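Local atomic coordinates of lectin (Pleurotus ostreatus, PDB entry 6T1D), a protein that binds galactose-containing sugars such as melibiose with the help of calcium ions, the sugar completing the metal shell in at least one site. Residues 38-43 with 126-131; 58-63 with 113-118; 75-80 with 100-105; 79-84 with 119-124. All coordinates share one frame; numbering follows the deposited sequence.

Interaction 1 (38-43 with 126-131). With CA (calcium ion), chain S; GLA (alpha-D-galactopyranose), chain G.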
loop_
_atom_site.group_PDB
_atom_site.type_symbol
_atom_site.label_atom_id
_atom_site.label_comp_id
_atom_site.label_asym_id
_atom_site.label_seq_id
_atom_site.Cartn_x
_atom_site.Cartn_y
_atom_site.Cartn_z
ATOM N N TRP A 38 7.571 3.821 42.547
ATOM C CA TRP A 38 8.533 2.752 42.361
ATOM C C TRP A 38 7.975 1.504 43.017
ATOM O O TRP A 38 7.411 1.570 44.112
ATOM C CB TRP A 38 9.883 3.123 42.976
ATOM C CG TRP A 38 10.591 4.303 42.345
ATOM C CD1 TRP A 38 10.538 5.597 42.753
ATOM C CD2 TRP A 38 11.495 4.271 41.226
ATOM N NE1 TRP A 38 11.333 6.383 41.947
ATOM C CE2 TRP A 38 11.933 5.592 41.006
ATOM C CE3 TRP A 38 11.974 3.253 40.393
ATOM C CZ2 TRP A 38 12.813 5.928 39.982
ATOM C CZ3 TRP A 38 12.848 3.586 39.381
ATOM C CH2 TRP A 38 13.259 4.918 39.182
ATOM N N ILE A 39 8.074 0.372 42.325
ATOM C CA ILE A 39 7.568 -0.888 42.852
ATOM C C ILE A 39 8.655 -1.951 42.755
ATOM O O ILE A 39 9.590 -1.843 41.955
ATOM C CB ILE A 39 6.298 -1.340 42.122
ATOM C CG1 ILE A 39 6.606 -1.596 40.646
ATOM C CG2 ILE A 39 5.216 -0.293 42.265
ATOM C CD1 ILE A 39 5.429 -2.119 39.832
ATOM N N TRP A 40 8.547 -2.960 43.618
ATOM C CA TRP A 40 9.399 -4.148 43.555
ATOM C C TRP A 40 8.657 -5.291 44.248
ATOM O O TRP A 40 7.442 -5.205 44.462
ATOM C CB TRP A 40 10.776 -3.845 44.162
ATOM C CG TRP A 40 11.836 -4.866 43.850
ATOM C CD1 TRP A 40 12.425 -5.736 44.728
ATOM C CD2 TRP A 40 12.426 -5.124 42.572
ATOM N NE1 TRP A 40 13.354 -6.500 44.074
ATOM C CE2 TRP A 40 13.367 -6.150 42.749
ATOM C CE3 TRP A 40 12.255 -4.578 41.296
ATOM C CZ2 TRP A 40 14.129 -6.647 41.697
ATOM C CZ3 TRP A 40 13.011 -5.079 40.248
ATOM C CH2 TRP A 40 13.938 -6.099 40.457
ATOM N N THR A 41 9.383 -6.368 44.593
ATOM C CA THR A 41 8.737 -7.590 45.082
ATOM C C THR A 41 8.421 -7.532 46.569
ATOM O O THR A 41 7.448 -8.148 47.017
ATOM C CB THR A 41 9.609 -8.821 44.831
ATOM O OG1 THR A 41 10.877 -8.657 45.484
ATOM C CG2 THR A 41 9.810 -9.055 43.352
ATOM N N GLY A 42 9.252 -6.863 47.351
ATOM C CA GLY A 42 9.074 -6.882 48.777
ATOM C C GLY A 42 9.745 -8.032 49.485
ATOM O O GLY A 42 9.454 -8.258 50.665
ATOM N N GLU A 43 10.620 -8.773 48.798
ATOM C CA GLU A 43 11.466 -9.750 49.476
ATOM C C GLU A 43 12.129 -9.131 50.702
ATOM O O GLU A 43 12.188 -9.751 51.769
ATOM C CB GLU A 43 12.506 -10.296 48.499
ATOM C CG GLU A 43 11.961 -11.382 47.563
ATOM C CD GLU A 43 12.609 -11.387 46.179
ATOM O OE1 GLU A 43 12.742 -10.313 45.536
ATOM O OE2 GLU A 43 13.003 -12.485 45.736
ATOM N N SER A 126 21.689 -3.744 47.059
ATOM C CA SER A 126 21.360 -2.408 46.591
ATOM C C SER A 126 19.860 -2.273 46.393
ATOM O O SER A 126 19.147 -3.275 46.274
ATOM C CB SER A 126 22.086 -2.097 45.274
ATOM O OG SER A 126 21.505 -2.794 44.188
ATOM N N PRO A 127 19.348 -1.045 46.366
ATOM C CA PRO A 127 17.926 -0.833 46.074
ATOM C C PRO A 127 17.517 -1.338 44.698
ATOM O O PRO A 127 18.331 -1.506 43.785
ATOM C CB PRO A 127 17.774 0.689 46.164
ATOM C CG PRO A 127 18.816 1.094 47.123
ATOM C CD PRO A 127 19.979 0.164 46.912
ATOM N N ALA A 128 16.213 -1.562 44.562
ATOM C CA ALA A 128 15.634 -2.096 43.341
ATOM C C ALA A 128 14.242 -1.511 43.160
ATOM O O ALA A 128 13.542 -1.251 44.144
ATOM C CB ALA A 128 15.568 -3.628 43.377
ATOM N N GLY A 129 13.866 -1.265 41.903
ATOM C CA GLY A 129 12.537 -0.761 41.608
ATOM C C GLY A 129 12.312 -0.402 40.157
ATOM O O GLY A 129 13.255 -0.006 39.471
ATOM N N ILE A 130 11.078 -0.531 39.671
ATOM C CA ILE A 130 10.715 -0.075 38.335
ATOM C C ILE A 130 9.602 0.960 38.458
ATOM O O ILE A 130 8.714 0.841 39.310
ATOM C CB ILE A 130 10.285 -1.234 37.408
ATOM C CG1 ILE A 130 8.971 -1.835 37.869
ATOM C CG2 ILE A 130 11.322 -2.324 37.388
ATOM C CD1 ILE A 130 8.494 -2.932 36.976
ATOM N N MET A 131 9.659 1.975 37.602
ATOM C CA MET A 131 8.690 3.060 37.564
ATOM C C MET A 131 8.295 3.296 36.122
ATOM O O MET A 131 9.162 3.479 35.265
ATOM C CB MET A 131 9.271 4.349 38.159
ATOM C CG MET A 131 8.563 5.652 37.711
ATOM S SD MET A 131 9.088 7.170 38.558
ATOM C CE MET A 131 8.375 6.962 40.164
HETATM CA CA CA S . 20.436 -1.819 42.326
HETATM C C1 GLA G . 23.953 2.553 42.410
HETATM C C2 GLA G . 23.601 1.212 41.763
HETATM C C3 GLA G . 22.146 1.019 41.652
HETATM C C4 GLA G . 21.463 1.206 42.946
HETATM C C5 GLA G . 21.824 2.551 43.598
HETATM C C6 GLA G . 21.220 2.597 44.993
HETATM O O2 GLA G . 24.185 1.162 40.443
HETATM O O3 GLA G . 21.877 -0.368 41.154
HETATM O O4 GLA G . 21.845 0.136 43.835
HETATM O O5 GLA G . 23.269 2.740 43.706
HETATM O O6 GLA G . 21.844 3.616 45.748
#
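A single antiparallel bridge pairs Ile-39 of strand 38-40 with Ile-130, near the start of strand 129-138, just after the calcium-binding loop at Ser-126 and Pro-127. The two residues form a hydrogen-bonded pair: Ile-39 N donates to Ile-130 O at 3.1 Å, and Ile-130 N to Ile-39 O. Their side chains touch through the CG1 atoms, each set between its backbone N and carbonyl carbon (chi1 63° for Ile-39, 68° for Ile-130).

Two tryptophans flank the bridge. The methyl of Ala-128 sits squarely over one face of the indole of Trp-40, with CB 3.4 Å from CE2, a CH-pi contact. Met-131 lies over a face of Trp-38, bent at its last torsion, with its CE 3.5 Å from Trp-38 NE1 and its sulfur farther out in a Met-aromatic contact. Gly-129 O comes up at the edge of the same ring, 3.6 Å from Trp-38 CZ3.

Next to this apolar cluster, Ser-126 OG (2.4 Å) and Pro-127 O (2.6 Å) bind the calcium ion, whose shell includes galactose O3 and O4. The metal-binding loop thus runs straight into a buried stretch tied to strand 38-40 by two backbone bonds, with Ala-128 and Met-131 each over one indole face.

Interaction 2 (58-63 with 113-118)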
loop_
_atom_site.group_PDB
_atom_site.type_symbol
_atom_site.label_atom_id
_atom_site.label_comp_id
_atom_site.label_asym_id
_atom_site.label_seq_id
_atom_site.Cartn_x
_atom_site.Cartn_y
_atom_site.Cartn_z
ATOM N N PHE A 58 6.713 -8.480 36.553
ATOM C CA PHE A 58 5.665 -7.530 36.924
ATOM C C PHE A 58 4.616 -7.481 35.829
ATOM O O PHE A 58 4.962 -7.298 34.661
ATOM C CB PHE A 58 6.230 -6.126 37.124
ATOM C CG PHE A 58 7.281 -6.049 38.166
ATOM C CD1 PHE A 58 8.611 -6.257 37.840
ATOM C CD2 PHE A 58 6.947 -5.802 39.491
ATOM C CE1 PHE A 58 9.590 -6.196 38.818
ATOM C CE2 PHE A 58 7.915 -5.746 40.461
ATOM C CZ PHE A 58 9.240 -5.943 40.128
ATOM N N ARG A 59 3.342 -7.611 36.199
ATOM C CA ARG A 59 2.252 -7.621 35.234
ATOM C C ARG A 59 1.189 -6.608 35.631
ATOM O O ARG A 59 0.985 -6.338 36.815
ATOM C CB ARG A 59 1.601 -9.035 35.101
ATOM C CG ARG A 59 2.457 -10.049 34.347
ATOM C CD ARG A 59 1.981 -11.509 34.459
ATOM N NE ARG A 59 0.598 -11.751 34.041
ATOM C CZ ARG A 59 0.233 -12.360 32.909
ATOM N NH1 ARG A 59 1.133 -12.796 32.040
ATOM N NH2 ARG A 59 -1.053 -12.543 32.648
ATOM N N LYS A 60 0.447 -6.128 34.631
ATOM C CA LYS A 60 -0.627 -5.160 34.836
ATOM C C LYS A 60 -1.642 -5.345 33.719
ATOM O O LYS A 60 -1.292 -5.287 32.536
ATOM C CB LYS A 60 -0.086 -3.729 34.829
ATOM C CG LYS A 60 -1.137 -2.629 34.711
ATOM C CD LYS A 60 -1.926 -2.509 36.012
ATOM C CE LYS A 60 -2.910 -1.348 35.980
ATOM N NZ LYS A 60 -3.620 -1.210 37.293
ATOM N N ASN A 61 -2.894 -5.566 34.100
ATOM C CA ASN A 61 -3.988 -5.745 33.163
ATOM C C ASN A 61 -4.798 -4.467 33.104
ATOM O O ASN A 61 -4.953 -3.778 34.116
ATOM C CB ASN A 61 -4.878 -6.907 33.593
ATOM C CG ASN A 61 -4.198 -8.243 33.431
ATOM O OD1 ASN A 61 -3.730 -8.583 32.338
ATOM N ND2 ASN A 61 -4.091 -8.997 34.527
ATOM N N ILE A 62 -5.320 -4.154 31.926
ATOM C CA ILE A 62 -6.107 -2.941 31.740
ATOM C C ILE A 62 -7.324 -3.265 30.887
ATOM O O ILE A 62 -7.243 -4.047 29.933
ATOM C CB ILE A 62 -5.250 -1.804 31.138
ATOM C CG1 ILE A 62 -4.569 -1.033 32.276
ATOM C CG2 ILE A 62 -6.079 -0.871 30.259
ATOM C CD1 ILE A 62 -3.400 -0.244 31.840
ATOM N N THR A 63 -8.461 -2.683 31.260
ATOM C CA THR A 63 -9.733 -2.912 30.593
ATOM C C THR A 63 -10.335 -1.572 30.196
ATOM O O THR A 63 -10.352 -0.632 30.998
ATOM C CB THR A 63 -10.697 -3.667 31.498
ATOM O OG1 THR A 63 -10.093 -4.905 31.903
ATOM C CG2 THR A 63 -11.985 -3.956 30.738
ATOM N N ASN A 113 -5.746 -5.269 27.678
ATOM C CA ASN A 113 -4.326 -5.112 27.377
ATOM C C ASN A 113 -3.486 -5.497 28.587
ATOM O O ASN A 113 -3.870 -5.238 29.730
ATOM C CB ASN A 113 -4.000 -3.686 26.944
ATOM C CG ASN A 113 -4.597 -3.352 25.605
ATOM O OD1 ASN A 113 -4.091 -3.779 24.555
ATOM N ND2 ASN A 113 -5.703 -2.618 25.627
ATOM N N LEU A 114 -2.340 -6.119 28.321
ATOM C CA LEU A 114 -1.449 -6.635 29.351
ATOM C C LEU A 114 -0.074 -6.005 29.218
ATOM O O LEU A 114 0.575 -6.144 28.177
ATOM C CB LEU A 114 -1.314 -8.151 29.243
ATOM C CG LEU A 114 -0.118 -8.680 30.034
ATOM C CD1 LEU A 114 -0.432 -8.788 31.524
ATOM C CD2 LEU A 114 0.312 -10.000 29.476
ATOM N N PHE A 115 0.378 -5.338 30.272
ATOM C CA PHE A 115 1.742 -4.839 30.352
ATOM C C PHE A 115 2.567 -5.761 31.237
ATOM O O PHE A 115 2.072 -6.260 32.254
ATOM C CB PHE A 115 1.752 -3.403 30.881
ATOM C CG PHE A 115 0.917 -2.469 30.050
ATOM C CD1 PHE A 115 1.437 -1.904 28.898
ATOM C CD2 PHE A 115 -0.401 -2.203 30.385
ATOM C CE1 PHE A 115 0.661 -1.082 28.107
ATOM C CE2 PHE A 115 -1.180 -1.379 29.595
ATOM C CZ PHE A 115 -0.650 -0.821 28.457
ATOM N N ALA A 116 3.806 -6.034 30.821
ATOM C CA ALA A 116 4.700 -6.903 31.585
ATOM C C ALA A 116 6.131 -6.390 31.510
ATOM O O ALA A 116 6.622 -6.069 30.423
ATOM C CB ALA A 116 4.641 -8.356 31.090
ATOM N N ILE A 117 6.793 -6.315 32.665
ATOM C CA ILE A 117 8.157 -5.809 32.793
ATOM C C ILE A 117 8.963 -6.840 33.564
ATOM O O ILE A 117 8.527 -7.299 34.625
ATOM C CB ILE A 117 8.200 -4.458 33.534
ATOM C CG1 ILE A 117 7.279 -3.438 32.888
ATOM C CG2 ILE A 117 9.617 -3.912 33.603
ATOM C CD1 ILE A 117 7.293 -2.125 33.617
ATOM N N ALA A 118 10.139 -7.187 33.055
ATOM C CA ALA A 118 11.085 -8.038 33.778
ATOM C C ALA A 118 12.212 -7.140 34.265
ATOM O O ALA A 118 13.127 -6.813 33.505
ATOM C CB ALA A 118 11.617 -9.165 32.900
#
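Strands 54-63 and 112-121 meet in regular antiparallel register, and six backbone hydrogen bonds cross between residues 58-62 and 113-117. Three pairs are hydrogen-bonded: Phe-58 with Ile-117, Lys-60 with Phe-115, and Ile-62 with Asn-113. The shortest of these bonds include Phe-115 N to Lys-60 O and Ile-62 N to Asn-113 O, both 2.8 Å; Phe-58 N to Ile-117 O is bent and weak. Between them, the non-hydrogen-bonded pairs Arg-59/Ala-116 and Asn-61/Leu-114 bring CA-H groups against carbonyls, as where Ala-116 CA lies 3.1 Å from Phe-58 O.

Apolar contacts gather on the face carrying Phe-58, Ile-62, Phe-115 and Ile-117. Ile-62 CD1 reaches Phe-115 CE2 at 3.4 Å, and Phe-58 CB meets Ile-117 CB at 4.4 Å. A polar atom, Ile-117 O, lies at the edge of the Phe-58 ring, in its plane, 3.4 Å from CD1.

Mixed contacts mark the face of Arg-59, Asn-61 and Leu-114. With its CG anti to the backbone N (chi1 164°), Leu-114 sets CD1 over the centre of one face of the Arg-59 guanidinium, 3.9 Å from CZ, and that methyl also meets Asn-61 OD1 at 3.4 Å. Arg-59 NE forms a salt bridge with Asp-170, and NH1 is hydrogen-bonded to Phe-163 O and Leu-165 O.

Ile-130 and Ile-134 of strand 129-138 pack against the apolar face, an arrangement typical of a beta-sandwich, with two antiparallel sheets closing on a hydrophobic core.

Interaction 3 (75-80 with 100-105). With CA (calcium ion), chain S; GLA (alpha-D-galactopyranose), chain G.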
loop_
_atom_site.group_PDB
_atom_site.type_symbol
_atom_site.label_atom_id
_atom_site.label_comp_id
_atom_site.label_asym_id
_atom_site.label_seq_id
_atom_site.Cartn_x
_atom_site.Cartn_y
_atom_site.Cartn_z
ATOM N N ILE A 75 4.506 5.579 26.666
ATOM C CA ILE A 75 5.084 4.931 27.851
ATOM C C ILE A 75 6.439 5.541 28.184
ATOM O O ILE A 75 7.296 5.680 27.305
ATOM C CB ILE A 75 5.240 3.413 27.669
ATOM C CG1 ILE A 75 3.887 2.736 27.502
ATOM C CG2 ILE A 75 5.966 2.815 28.842
ATOM C CD1 ILE A 75 4.009 1.268 27.204
ATOM N N VAL A 76 6.638 5.877 29.457
ATOM C CA VAL A 76 7.930 6.287 29.998
ATOM C C VAL A 76 8.269 5.325 31.125
ATOM O O VAL A 76 7.418 5.047 31.976
ATOM C CB VAL A 76 7.894 7.742 30.499
ATOM C CG1 VAL A 76 9.243 8.162 31.052
ATOM C CG2 VAL A 76 7.437 8.667 29.368
ATOM N N VAL A 77 9.480 4.772 31.098
ATOM C CA VAL A 77 9.887 3.731 32.042
ATOM C C VAL A 77 11.343 3.955 32.457
ATOM O O VAL A 77 12.192 4.315 31.632
ATOM C CB VAL A 77 9.651 2.316 31.443
ATOM C CG1 VAL A 77 10.411 2.122 30.140
ATOM C CG2 VAL A 77 10.034 1.239 32.426
ATOM N N ALA A 78 11.620 3.777 33.756
ATOM C CA ALA A 78 12.971 3.828 34.318
ATOM C C ALA A 78 13.122 2.681 35.303
ATOM O O ALA A 78 12.131 2.114 35.766
ATOM C CB ALA A 78 13.270 5.144 35.024
ATOM N N SER A 79 14.365 2.295 35.586
ATOM C CA SER A 79 14.554 1.101 36.400
ATOM C C SER A 79 15.877 1.136 37.151
ATOM O O SER A 79 16.876 1.685 36.678
ATOM C CB SER A 79 14.483 -0.167 35.551
ATOM O OG SER A 79 15.473 -0.151 34.547
ATOM N N ASP A 80 15.861 0.539 38.335
ATOM C CA ASP A 80 17.052 0.219 39.116
ATOM C C ASP A 80 16.991 -1.287 39.293
ATOM O O ASP A 80 16.317 -1.774 40.204
ATOM C CB ASP A 80 17.058 0.966 40.454
ATOM C CG ASP A 80 18.221 0.570 41.375
ATOM O OD1 ASP A 80 18.982 -0.364 41.044
ATOM O OD2 ASP A 80 18.376 1.211 42.443
ATOM N N GLN A 100 17.275 8.572 34.156
ATOM C CA GLN A 100 16.536 9.032 32.993
ATOM C C GLN A 100 15.554 7.965 32.533
ATOM O O GLN A 100 15.876 6.771 32.516
ATOM C CB GLN A 100 17.479 9.403 31.857
ATOM C CG GLN A 100 16.778 10.047 30.688
ATOM C CD GLN A 100 17.748 10.640 29.704
ATOM O OE1 GLN A 100 17.643 10.413 28.501
ATOM N NE2 GLN A 100 18.705 11.413 30.212
ATOM N N GLY A 101 14.338 8.406 32.205
ATOM C CA GLY A 101 13.340 7.512 31.668
ATOM C C GLY A 101 13.518 7.263 30.183
ATOM O O GLY A 101 14.310 7.910 29.495
ATOM N N GLN A 102 12.750 6.296 29.688
ATOM C CA GLN A 102 12.815 5.843 28.308
ATOM C C GLN A 102 11.421 5.866 27.699
ATOM O O GLN A 102 10.475 5.337 28.295
ATOM C CB GLN A 102 13.383 4.427 28.244
ATOM C CG GLN A 102 13.264 3.754 26.895
ATOM C CD GLN A 102 13.634 2.298 27.011
ATOM O OE1 GLN A 102 13.504 1.722 28.088
ATOM N NE2 GLN A 102 14.092 1.693 25.919
ATOM N N ALA A 103 11.303 6.434 26.502
ATOM C CA ALA A 103 10.011 6.570 25.844
ATOM C C ALA A 103 9.735 5.385 24.939
ATOM O O ALA A 103 10.593 4.979 24.152
ATOM C CB ALA A 103 9.950 7.852 25.015
ATOM N N LEU A 104 8.510 4.869 25.023
ATOM C CA LEU A 104 8.035 3.792 24.175
ATOM C C LEU A 104 6.639 4.135 23.672
ATOM O O LEU A 104 5.899 4.887 24.315
ATOM C CB LEU A 104 8.042 2.461 24.933
ATOM C CG LEU A 104 9.439 2.124 25.477
ATOM C CD1 LEU A 104 9.412 0.998 26.495
ATOM C CD2 LEU A 104 10.425 1.801 24.358
ATOM N N PHE A 105 6.306 3.621 22.489
ATOM C CA PHE A 105 4.999 3.817 21.871
ATOM C C PHE A 105 4.483 2.485 21.344
ATOM O O PHE A 105 5.216 1.755 20.669
ATOM C CB PHE A 105 5.057 4.858 20.744
ATOM C CG PHE A 105 5.555 6.211 21.199
ATOM C CD1 PHE A 105 6.910 6.489 21.260
ATOM C CD2 PHE A 105 4.659 7.190 21.601
ATOM C CE1 PHE A 105 7.366 7.735 21.682
ATOM C CE2 PHE A 105 5.098 8.427 22.030
ATOM C CZ PHE A 105 6.458 8.701 22.071
HETATM CA CA CA S . 20.436 -1.819 42.326
HETATM C C1 GLA G . 23.953 2.553 42.410
HETATM C C2 GLA G . 23.601 1.212 41.763
HETATM C C3 GLA G . 22.146 1.019 41.652
HETATM C C4 GLA G . 21.463 1.206 42.946
HETATM C C5 GLA G . 21.824 2.551 43.598
HETATM C C6 GLA G . 21.220 2.597 44.993
HETATM O O2 GLA G . 24.185 1.162 40.443
HETATM O O3 GLA G . 21.877 -0.368 41.154
HETATM O O4 GLA G . 21.845 0.136 43.835
HETATM O O5 GLA G . 23.269 2.740 43.706
HETATM O O6 GLA G . 21.844 3.616 45.748
#
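Ile-75 and Leu-104 pack closely at one end of an antiparallel pairing between strands 70-79 and 101-107, the latter an outer strand of its sheet within the chain. Their CB atoms are 4.0 Å apart, and both backbone bonds of this hydrogen-bonded pair are short: Leu-104 N to Ile-75 O is 2.7 Å and Ile-75 N to Leu-104 O is 2.8 Å. Two residues along, Val-77 and Gln-102 form a second such pair, with Gln-102 N to Val-77 O also at 2.8 Å. Val-77 CG1 stands between its backbone N and carbonyl carbon (chi1 58°), where it meets Leu-104 CD1 at 3.9 Å and Gln-102 OE1 at 3.7 Å. The side chains of Val-77 and Gln-102 run alongside each other in the same direction. This face looks into the fold, where Phe-85 and His-83 of strand 82-87 adjoin it.

Contacts are sparser on the face of Val-76 and Ala-103. Ala-103 is partly exposed, and Val-76 CG1 approaches no nearer than 4.1 Å to Gln-102 O. Gly-101, without a side chain, brings its CA near Val-76 CG1. Toward the end of the pairing Ala-78 CB touches Gln-100 O only at 4.0 Å, and Gln-100, whose CB points away, is exposed where the chain rounds a corner. The first strand runs on past the pairing to Asp-80, a calcium ligand.

Gln-102, extended beyond CG, carries its amide onward to His-83 NE2 through OE1 and to Thr-94 O through NE2. With OE1 and NE2 both hydrogen-bonded, the rotation of the amide is probably fixed, and through His-83 it links this sheet to the one that holds strand 82-87.

Interaction 4 (79-84 with 119-124). With CA (calcium ion), chain S; GLA (alpha-D-galactopyranose), chain G.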
loop_
_atom_site.group_PDB
_atom_site.type_symbol
_atom_site.label_atom_id
_atom_site.label_comp_id
_atom_site.label_asym_id
_atom_site.label_seq_id
_atom_site.Cartn_x
_atom_site.Cartn_y
_atom_site.Cartn_z
ATOM N N SER A 79 14.365 2.295 35.586
ATOM C CA SER A 79 14.554 1.101 36.400
ATOM C C SER A 79 15.877 1.136 37.151
ATOM O O SER A 79 16.876 1.685 36.678
ATOM C CB SER A 79 14.483 -0.167 35.551
ATOM O OG SER A 79 15.473 -0.151 34.547
ATOM N N ASP A 80 15.861 0.539 38.335
ATOM C CA ASP A 80 17.052 0.219 39.116
ATOM C C ASP A 80 16.991 -1.287 39.293
ATOM O O ASP A 80 16.317 -1.774 40.204
ATOM C CB ASP A 80 17.058 0.966 40.454
ATOM C CG ASP A 80 18.221 0.570 41.375
ATOM O OD1 ASP A 80 18.982 -0.364 41.044
ATOM O OD2 ASP A 80 18.376 1.211 42.443
ATOM N N ASP A 81 17.719 -2.017 38.453
ATOM C CA ASP A 81 18.692 -1.422 37.534
ATOM C C ASP A 81 18.316 -1.459 36.053
ATOM O O ASP A 81 18.665 -0.549 35.298
ATOM C CB ASP A 81 20.044 -2.108 37.720
ATOM C CG ASP A 81 20.732 -1.687 38.996
ATOM O OD1 ASP A 81 21.382 -0.614 38.967
ATOM O OD2 ASP A 81 20.607 -2.404 40.023
ATOM N N ALA A 82 17.628 -2.509 35.619
ATOM C CA ALA A 82 17.309 -2.660 34.208
ATOM C C ALA A 82 15.917 -3.249 34.070
ATOM O O ALA A 82 15.324 -3.717 35.044
ATOM C CB ALA A 82 18.345 -3.535 33.496
ATOM N N HIS A 83 15.397 -3.219 32.840
ATOM C CA HIS A 83 14.030 -3.654 32.578
ATOM C C HIS A 83 13.893 -4.121 31.137
ATOM O O HIS A 83 14.669 -3.723 30.267
ATOM C CB HIS A 83 13.056 -2.516 32.853
ATOM C CG HIS A 83 13.237 -1.350 31.939
ATOM N ND1 HIS A 83 14.007 -0.261 32.273
ATOM C CD2 HIS A 83 12.745 -1.097 30.705
ATOM C CE1 HIS A 83 13.982 0.615 31.286
ATOM N NE2 HIS A 83 13.217 0.137 30.326
ATOM N N THR A 84 12.902 -4.990 30.901
ATOM C CA THR A 84 12.454 -5.358 29.557
ATOM C C THR A 84 10.933 -5.276 29.503
ATOM O O THR A 84 10.249 -5.934 30.292
ATOM C CB THR A 84 12.917 -6.761 29.159
ATOM O OG1 THR A 84 14.345 -6.829 29.198
ATOM C CG2 THR A 84 12.473 -7.057 27.760
ATOM N N GLY A 119 12.144 -6.740 35.528
ATOM C CA GLY A 119 13.153 -5.871 36.094
ATOM C C GLY A 119 14.305 -6.671 36.665
ATOM O O GLY A 119 14.152 -7.833 37.028
ATOM N N GLN A 120 15.469 -6.032 36.732
ATOM C CA GLN A 120 16.702 -6.679 37.164
ATOM C C GLN A 120 17.417 -5.788 38.160
ATOM O O GLN A 120 17.608 -4.595 37.899
ATOM C CB GLN A 120 17.647 -6.940 35.997
ATOM C CG GLN A 120 17.207 -7.969 35.001
ATOM C CD GLN A 120 18.176 -8.045 33.840
ATOM O OE1 GLN A 120 19.354 -7.725 33.987
ATOM N NE2 GLN A 120 17.681 -8.446 32.675
ATOM N N ASN A 121 17.819 -6.362 39.289
ATOM C CA ASN A 121 18.740 -5.703 40.204
ATOM C C ASN A 121 20.132 -6.270 39.955
ATOM O O ASN A 121 20.366 -7.462 40.178
ATOM C CB ASN A 121 18.321 -5.920 41.657
ATOM C CG ASN A 121 19.011 -4.976 42.594
ATOM O OD1 ASN A 121 19.465 -3.903 42.185
ATOM N ND2 ASN A 121 19.105 -5.362 43.865
ATOM N N LEU A 122 21.056 -5.421 39.512
ATOM C CA LEU A 122 22.365 -5.870 39.054
ATOM C C LEU A 122 23.487 -5.574 40.035
ATOM O O LEU A 122 24.641 -5.916 39.757
ATOM C CB LEU A 122 22.697 -5.249 37.693
ATOM C CG LEU A 122 21.686 -5.552 36.593
ATOM C CD1 LEU A 122 22.107 -4.897 35.296
ATOM C CD2 LEU A 122 21.546 -7.048 36.412
ATOM N N VAL A 123 23.192 -4.937 41.159
ATOM C CA VAL A 123 24.194 -4.640 42.168
ATOM C C VAL A 123 23.750 -5.295 43.459
ATOM O O VAL A 123 22.645 -5.031 43.949
ATOM C CB VAL A 123 24.382 -3.130 42.370
ATOM C CG1 VAL A 123 25.373 -2.895 43.500
ATOM C CG2 VAL A 123 24.827 -2.468 41.073
ATOM N N ALA A 124 24.624 -6.117 44.024
ATOM C CA ALA A 124 24.260 -6.849 45.223
ATOM C C ALA A 124 24.006 -5.879 46.362
ATOM O O ALA A 124 24.663 -4.839 46.470
ATOM C CB ALA A 124 25.367 -7.831 45.603
HETATM CA CA CA S . 20.436 -1.819 42.326
HETATM C C1 GLA G . 23.953 2.553 42.410
HETATM C C2 GLA G . 23.601 1.212 41.763
HETATM C C3 GLA G . 22.146 1.019 41.652
HETATM C C4 GLA G . 21.463 1.206 42.946
HETATM C C5 GLA G . 21.824 2.551 43.598
HETATM C C6 GLA G . 21.220 2.597 44.993
HETATM O O2 GLA G . 24.185 1.162 40.443
HETATM O O3 GLA G . 21.877 -0.368 41.154
HETATM O O4 GLA G . 21.845 0.136 43.835
HETATM O O5 GLA G . 23.269 2.740 43.706
HETATM O O6 GLA G . 21.844 3.616 45.748
#
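A classic beta bulge sets Asp-81 and Ala-82 together opposite Gln-120, beside the calcium- and galactose-binding site. Gln-120 O accepts from two consecutive amides, Asp-81 N at 2.6 Å and Ala-82 N at 3.1 Å, the second lying in the carbonyl plane on a lone pair. The peptide bond between Asp-80 and Asp-81 is cis, at a corner of the chain where two successive aspartates each give one oxygen to the metal.

These carboxylates reach the ion by different routes. The CG of Asp-80 is anti to its backbone N (chi1 175°), carrying OD1 to 2.4 Å from the calcium ion, while OD2 is held by Trp-187 NE1. The CG of Asp-81 instead lies beside its backbone N (chi1 -74°), and its OD2 binds the metal at 2.4 Å. Asn-121 points its CB away from segment 79-84, yet its amide end swings back: OD1 coordinates the ion at 2.3 Å, and ND2 donates to Ile-52 O, which should help orient the amide. The oxygens of Asp-81 and Asn-121 meet as fellow ligands rather than as a hydrogen-bonded pair.

Away from the ion, Leu-122 CG packs on Asp-81 CB at 4.0 Å; near it, Val-123 CG2 touches galactose O3. Across the corner, Ser-79 OG meets the His-83 ring at its edge, in plane, hydrogen-bonded to ND1. Asp-81 OD2 serves the metal and the backbone at once, for Leu-122 N donates to it at 3.1 Å from above the carboxylate plane.

Overall arrangement
From the N terminus, strand 38-40 opens the widest loop, which interaction 1 closes at residues 126-131; the other three contacts lie inside it. Strand 54-63 follows, and interaction 2 joins it to 112-121, enclosing interaction 3, where 70-79 meets 101-107. Interaction 4 begins where the first strand of interaction 3 ends, sharing Ser-79 and Asp-80, but crosses interaction 2 along the chain. Interactions 2 and 4 build one sheet through strand 112-121; interactions 1 and 3 reach the other through neighbouring strands 129-138 and 70-79. Phe-58 packs on Trp-40 and Ile-130 between them, and the loops of interactions 1, 3 and 4 converge on one calcium ion.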